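Local coordinates for protein serine racemase (Enterococcus faecalis, PDB 4ECL) that belongs to the alanine racemase family, combining a TIM-type barrel with a largely beta-stranded C-terminal domain in its cytoplasmic portion, at residues Ile277-Ile282 with Met314-Val319; Ile124-Gly129 with Ala155-His160. All coordinates share one frame; numbering follows the deposited sequence.

Contact 1: residues Ile277-Ile282 with Met314-Val319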
loop_
_atom_site.group_PDB
_atom_site.type_symbol
_atom_site.label_atom_id
_atom_site.label_comp_id
_atom_site.label_asym_id
_atom_site.label_seq_id
_atom_site.Cartn_x
_atom_site.Cartn_y
_atom_site.Cartn_z
ATOM N N ILE A 277 7.699 -2.084 -27.002
ATOM C CA ILE A 277 7.286 -1.838 -25.622
ATOM C C ILE A 277 6.318 -2.907 -25.139
ATOM O O ILE A 277 5.342 -3.221 -25.820
ATOM C CB ILE A 277 6.610 -0.448 -25.489
ATOM C CG1 ILE A 277 7.655 0.659 -25.605
ATOM C CG2 ILE A 277 5.852 -0.322 -24.177
ATOM C CD1 ILE A 277 8.864 0.424 -24.738
ATOM N N ALA A 278 6.580 -3.469 -23.966
ATOM C CA ALA A 278 5.624 -4.385 -23.372
ATOM C C ALA A 278 4.853 -3.675 -22.280
ATOM O O ALA A 278 5.427 -2.963 -21.451
ATOM C CB ALA A 278 6.311 -5.615 -22.823
ATOM N N ILE A 279 3.545 -3.875 -22.267
ATOM C CA ILE A 279 2.723 -3.274 -21.231
ATOM C C ILE A 279 2.416 -4.312 -20.165
ATOM O O ILE A 279 1.919 -5.398 -20.478
ATOM C CB ILE A 279 1.414 -2.718 -21.818
ATOM C CG1 ILE A 279 1.724 -1.726 -22.943
ATOM C CG2 ILE A 279 0.588 -2.060 -20.737
ATOM C CD1 ILE A 279 2.519 -0.519 -22.475
ATOM N N LEU A 280 2.730 -3.973 -18.918
ATOM C CA LEU A 280 2.455 -4.823 -17.761
ATOM C C LEU A 280 1.300 -4.247 -16.944
ATOM O O LEU A 280 1.260 -3.049 -16.670
ATOM C CB LEU A 280 3.692 -4.927 -16.875
ATOM C CG LEU A 280 4.939 -5.570 -17.486
ATOM C CD1 LEU A 280 6.086 -5.556 -16.494
ATOM C CD2 LEU A 280 4.649 -6.995 -17.942
ATOM N N PRO A 281 0.364 -5.104 -16.538
ATOM C CA PRO A 281 -0.839 -4.695 -15.814
ATOM C C PRO A 281 -0.552 -4.638 -14.326
ATOM O O PRO A 281 -1.248 -5.262 -13.526
ATOM C CB PRO A 281 -1.806 -5.830 -16.121
ATOM C CG PRO A 281 -0.902 -7.039 -16.185
ATOM C CD PRO A 281 0.406 -6.559 -16.755
ATOM N N ILE A 282 0.504 -3.920 -13.964
ATOM C CA ILE A 282 0.807 -3.661 -12.569
ATOM C C ILE A 282 1.243 -2.213 -12.412
ATOM O O ILE A 282 2.002 -1.688 -13.233
ATOM C CB ILE A 282 1.894 -4.597 -12.019
ATOM C CG1 ILE A 282 2.074 -4.382 -10.514
ATOM C CG2 ILE A 282 3.226 -4.380 -12.729
ATOM C CD1 ILE A 282 3.157 -5.317 -9.918
HETATM N N MSE A 314 -1.116 4.001 -12.099
HETATM C CA MSE A 314 -1.792 3.433 -10.949
HETATM C C MSE A 314 -1.995 1.934 -11.103
HETATM O O MSE A 314 -1.866 1.187 -10.130
HETATM C CB MSE A 314 -3.119 4.152 -10.722
HETATM C CG MSE A 314 -3.987 3.550 -9.652
HETATM SE SE MSE A 314 -5.276 4.876 -9.103
HETATM C CE MSE A 314 -6.652 3.762 -8.537
ATOM N N ASP A 315 -2.293 1.490 -12.323
ATOM C CA ASP A 315 -2.544 0.065 -12.556
ATOM C C ASP A 315 -1.728 -0.590 -13.676
ATOM O O ASP A 315 -1.959 -1.758 -13.995
ATOM C CB ASP A 315 -4.029 -0.169 -12.829
ATOM C CG ASP A 315 -4.909 0.855 -12.151
ATOM O OD1 ASP A 315 -5.109 0.748 -10.915
ATOM O OD2 ASP A 315 -5.393 1.767 -12.861
ATOM N N GLN A 316 -0.797 0.142 -14.282
ATOM C CA GLN A 316 -0.022 -0.416 -15.384
ATOM C C GLN A 316 1.283 0.331 -15.530
ATOM O O GLN A 316 1.422 1.442 -15.015
ATOM C CB GLN A 316 -0.795 -0.318 -16.716
ATOM C CG GLN A 316 -0.993 1.124 -17.208
ATOM C CD GLN A 316 -1.519 1.220 -18.642
ATOM O OE1 GLN A 316 -1.243 0.361 -19.474
ATOM N NE2 GLN A 316 -2.272 2.274 -18.929
ATOM N N LEU A 317 2.222 -0.281 -16.246
ATOM C CA LEU A 317 3.480 0.363 -16.607
ATOM C C LEU A 317 4.025 -0.228 -17.912
ATOM O O LEU A 317 3.442 -1.166 -18.467
ATOM C CB LEU A 317 4.508 0.256 -15.471
ATOM C CG LEU A 317 4.976 -1.099 -14.942
ATOM C CD1 LEU A 317 6.099 -1.682 -15.806
ATOM C CD2 LEU A 317 5.435 -0.934 -13.512
ATOM N N ALA A 318 5.129 0.332 -18.402
ATOM C CA ALA A 318 5.695 -0.077 -19.675
ATOM C C ALA A 318 7.184 -0.419 -19.564
ATOM O O ALA A 318 7.939 0.264 -18.868
ATOM C CB ALA A 318 5.482 1.017 -20.707
ATOM N N VAL A 319 7.610 -1.471 -20.253
ATOM C CA VAL A 319 9.031 -1.813 -20.276
ATOM C C VAL A 319 9.550 -1.984 -21.691
ATOM O O VAL A 319 8.789 -2.239 -22.632
ATOM C CB VAL A 319 9.350 -3.069 -19.457
ATOM C CG1 VAL A 319 9.056 -2.828 -17.967
ATOM C CG2 VAL A 319 8.571 -4.247 -19.979
#

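Contact 2: residues Ile124-Gly129 with Ala155-His160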
loop_
_atom_site.group_PDB
_atom_site.type_symbol
_atom_site.label_atom_id
_atom_site.label_comp_id
_atom_site.label_asym_id
_atom_site.label_seq_id
_atom_site.Cartn_x
_atom_site.Cartn_y
_atom_site.Cartn_z
ATOM N N ILE A 124 5.168 -7.780 29.385
ATOM C CA ILE A 124 5.407 -6.373 29.685
ATOM C C ILE A 124 6.556 -5.863 28.825
ATOM O O ILE A 124 7.564 -6.544 28.648
ATOM C CB ILE A 124 5.663 -6.118 31.196
ATOM C CG1 ILE A 124 5.984 -4.644 31.441
ATOM C CG2 ILE A 124 6.791 -7.000 31.706
ATOM C CD1 ILE A 124 5.906 -4.233 32.946
ATOM N N LYS A 125 6.387 -4.673 28.265
ATOM C CA LYS A 125 7.422 -4.093 27.435
ATOM C C LYS A 125 8.213 -3.085 28.234
ATOM O O LYS A 125 7.650 -2.294 28.992
ATOM C CB LYS A 125 6.822 -3.429 26.177
ATOM C CG LYS A 125 7.892 -2.895 25.224
ATOM C CD LYS A 125 7.399 -2.699 23.800
ATOM C CE LYS A 125 8.583 -2.424 22.863
ATOM N NZ LYS A 125 8.204 -2.387 21.419
ATOM N N ILE A 126 9.525 -3.103 28.076
ATOM C CA ILE A 126 10.349 -2.134 28.783
ATOM C C ILE A 126 10.977 -1.200 27.771
ATOM O O ILE A 126 11.597 -1.649 26.817
ATOM C CB ILE A 126 11.494 -2.816 29.564
ATOM C CG1 ILE A 126 10.971 -3.973 30.423
ATOM C CG2 ILE A 126 12.220 -1.796 30.437
ATOM C CD1 ILE A 126 10.152 -3.518 31.624
ATOM N N ASP A 127 10.824 0.099 27.967
ATOM C CA ASP A 127 11.491 1.042 27.081
ATOM C C ASP A 127 12.931 1.179 27.540
ATOM O O ASP A 127 13.187 1.635 28.661
ATOM C CB ASP A 127 10.783 2.407 27.096
ATOM C CG ASP A 127 11.610 3.511 26.436
ATOM O OD1 ASP A 127 12.501 3.196 25.614
ATOM O OD2 ASP A 127 11.368 4.705 26.736
ATOM N N THR A 128 13.877 0.794 26.689
ATOM C CA THR A 128 15.281 0.909 27.074
ATOM C C THR A 128 16.044 1.969 26.283
ATOM O O THR A 128 17.268 2.026 26.347
ATOM C CB THR A 128 16.020 -0.443 26.974
ATOM O OG1 THR A 128 15.802 -1.019 25.679
ATOM C CG2 THR A 128 15.497 -1.396 28.027
ATOM N N GLY A 129 15.327 2.809 25.544
ATOM C CA GLY A 129 15.975 3.884 24.811
ATOM C C GLY A 129 15.268 4.277 23.524
ATOM O O GLY A 129 15.520 5.343 22.956
ATOM N N ALA A 155 3.624 -13.220 31.266
ATOM C CA ALA A 155 4.296 -14.433 30.806
ATOM C C ALA A 155 5.624 -14.107 30.125
ATOM O O ALA A 155 6.387 -14.998 29.755
ATOM C CB ALA A 155 3.378 -15.220 29.857
ATOM N N GLY A 156 5.892 -12.819 29.958
ATOM C CA GLY A 156 7.149 -12.394 29.388
ATOM C C GLY A 156 7.454 -10.935 29.611
ATOM O O GLY A 156 6.608 -10.152 30.052
ATOM N N ILE A 157 8.685 -10.563 29.309
ATOM C CA ILE A 157 9.124 -9.190 29.453
ATOM C C ILE A 157 10.119 -8.947 28.329
ATOM O O ILE A 157 10.948 -9.804 28.041
ATOM C CB ILE A 157 9.746 -8.937 30.850
ATOM C CG1 ILE A 157 10.478 -7.603 30.890
ATOM C CG2 ILE A 157 10.680 -10.050 31.238
ATOM C CD1 ILE A 157 10.741 -7.130 32.301
ATOM N N PHE A 158 10.020 -7.803 27.668
ATOM C CA PHE A 158 10.828 -7.597 26.481
ATOM C C PHE A 158 11.152 -6.150 26.194
ATOM O O PHE A 158 10.561 -5.248 26.789
ATOM C CB PHE A 158 10.175 -8.271 25.262
ATOM C CG PHE A 158 8.962 -7.552 24.695
ATOM C CD1 PHE A 158 7.706 -7.696 25.276
ATOM C CD2 PHE A 158 9.070 -6.804 23.533
ATOM C CE1 PHE A 158 6.597 -7.070 24.735
ATOM C CE2 PHE A 158 7.962 -6.173 22.977
ATOM C CZ PHE A 158 6.725 -6.305 23.571
ATOM N N THR A 159 12.107 -5.947 25.285
ATOM C CA THR A 159 12.445 -4.619 24.789
ATOM C C THR A 159 12.861 -4.677 23.314
ATOM O O THR A 159 13.068 -5.758 22.767
ATOM C CB THR A 159 13.544 -3.952 25.657
ATOM O OG1 THR A 159 13.624 -2.545 25.360
ATOM C CG2 THR A 159 14.896 -4.631 25.440
ATOM N N HIS A 160 12.950 -3.520 22.664
ATOM C CA HIS A 160 13.391 -3.445 21.277
ATOM C C HIS A 160 14.692 -2.666 21.197
ATOM O O HIS A 160 14.819 -1.604 21.810
ATOM C CB HIS A 160 12.341 -2.745 20.405
ATOM C CG HIS A 160 11.394 -3.682 19.719
ATOM N ND1 HIS A 160 10.260 -4.177 20.329
ATOM C CD2 HIS A 160 11.413 -4.216 18.474
ATOM C CE1 HIS A 160 9.620 -4.971 19.489
ATOM N NE2 HIS A 160 10.300 -5.014 18.357
HETATM O O HOH W 1 13.339 0.575 23.939
#

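Contact 1: residues Ile277-Ile282 with Met314-Val319
A278 and V319 grip each other through two backbone bonds, A278 N to V319 O and V319 N to A278 O, each 2.9 Å. L280 and L317 repeat the pattern two residues on, which fixes both as hydrogen-bonded antiparallel pairs and makes I279 and A318, whose CA atoms are 4.6 Å apart, the non-hydrogen-bonded pair between them. The short segment axes run at 148° to each other.

Side chains sort onto two faces. On that of A278, L280, L317 and V319, L280 CD1 meets L317 CD1 at 3.9 Å, the two side chains crossing at a slant, and V319 CG2 lies beside A278 CB. L317 CG sits between its own backbone N and carbonyl carbon (chi1 59°), a rotation that brings CG to 3.5 Å from I282 O; L317 CD2 lies alongside I282 CG2. On the other face A318 CB fits between I277 CG2 and I279 CD1, while Q316 sends its amide oxygen OE1 to 3.3 Å from I279 CG2, an approach of an oxygen to a methyl group.

Beyond L280 the ladder ends at P281, the centre of an inverse gamma turn closed by a weak bond from I282 N to L280 O. D315 faces away and forms a salt bridge with R367, and R132 of the second subunit packs on Q316 and A318. Within the mixed sheet of the C-terminal domain, strand 275-280 has strand 245-257 as its other neighbour, and strand 317-320 has strand 304-309.

Contact 2: residues Ile124-Gly129 with Ala155-His160
K125 packs closely across the F158 ring as an extended chain. Its CB lies over one face, 4.2 Å from the ring centroid and 25° off the normal, a CH-pi contact, while CD comes to 3.6 Å from F158 CE2. With CG anti to the backbone N (chi1 -176°) and the later torsions also extended, the chain carries NZ past the ring to 2.9 Å from H160 ND1. On the reverse side of the sheet I124 CG2 abuts I157 CB, and I157 CD1 touches I126 CG1.

Backbone bonds I124 N to G156 O, F158 N to I124 O and I126 N to F158 O alternate as in a parallel ladder, with segment axes only 13° apart; strands 120-127 and 152-158 are neighbours in the barrel of the N-terminal domain, and helix 169-191 covers I126 and I157.

Toward the C-terminal ends of the segments, where T128 and H160 are partly exposed, polar groups take over. T159 OG1 donates to I126 O at 2.7 Å and accepts from T128 OG1, the two threonine side chains tip to tip; Q178 also bonds T128 OG1. A water accepts from T128 N and reaches H160 O through a weak bond, while D127 OD1 accepts from G129 N in an Asx turn.

From the N terminus the chain reaches contact 2 first: strand 120-127 leads through strand 135-136 and helix 140-146 into strand 152-158, so pairing 124-129 with 155-160 closes a loop of 25 residues within the barrel sheet. Contact 1 opens only later, after strand 245-257, and closes a loop of 31 residues that contains strands but no helix. The loops are therefore in series, neither nested nor crossed. The centres of contact 1 and contact 2 are about 46 Å apart, on opposite sides of the chain's centre. The nearest atoms of contact 1 and contact 2 are about 29 Å apart. Contact 2 joins parallel barrel strands; contact 1 joins antiparallel strands of the C-terminal domain's mixed sheet.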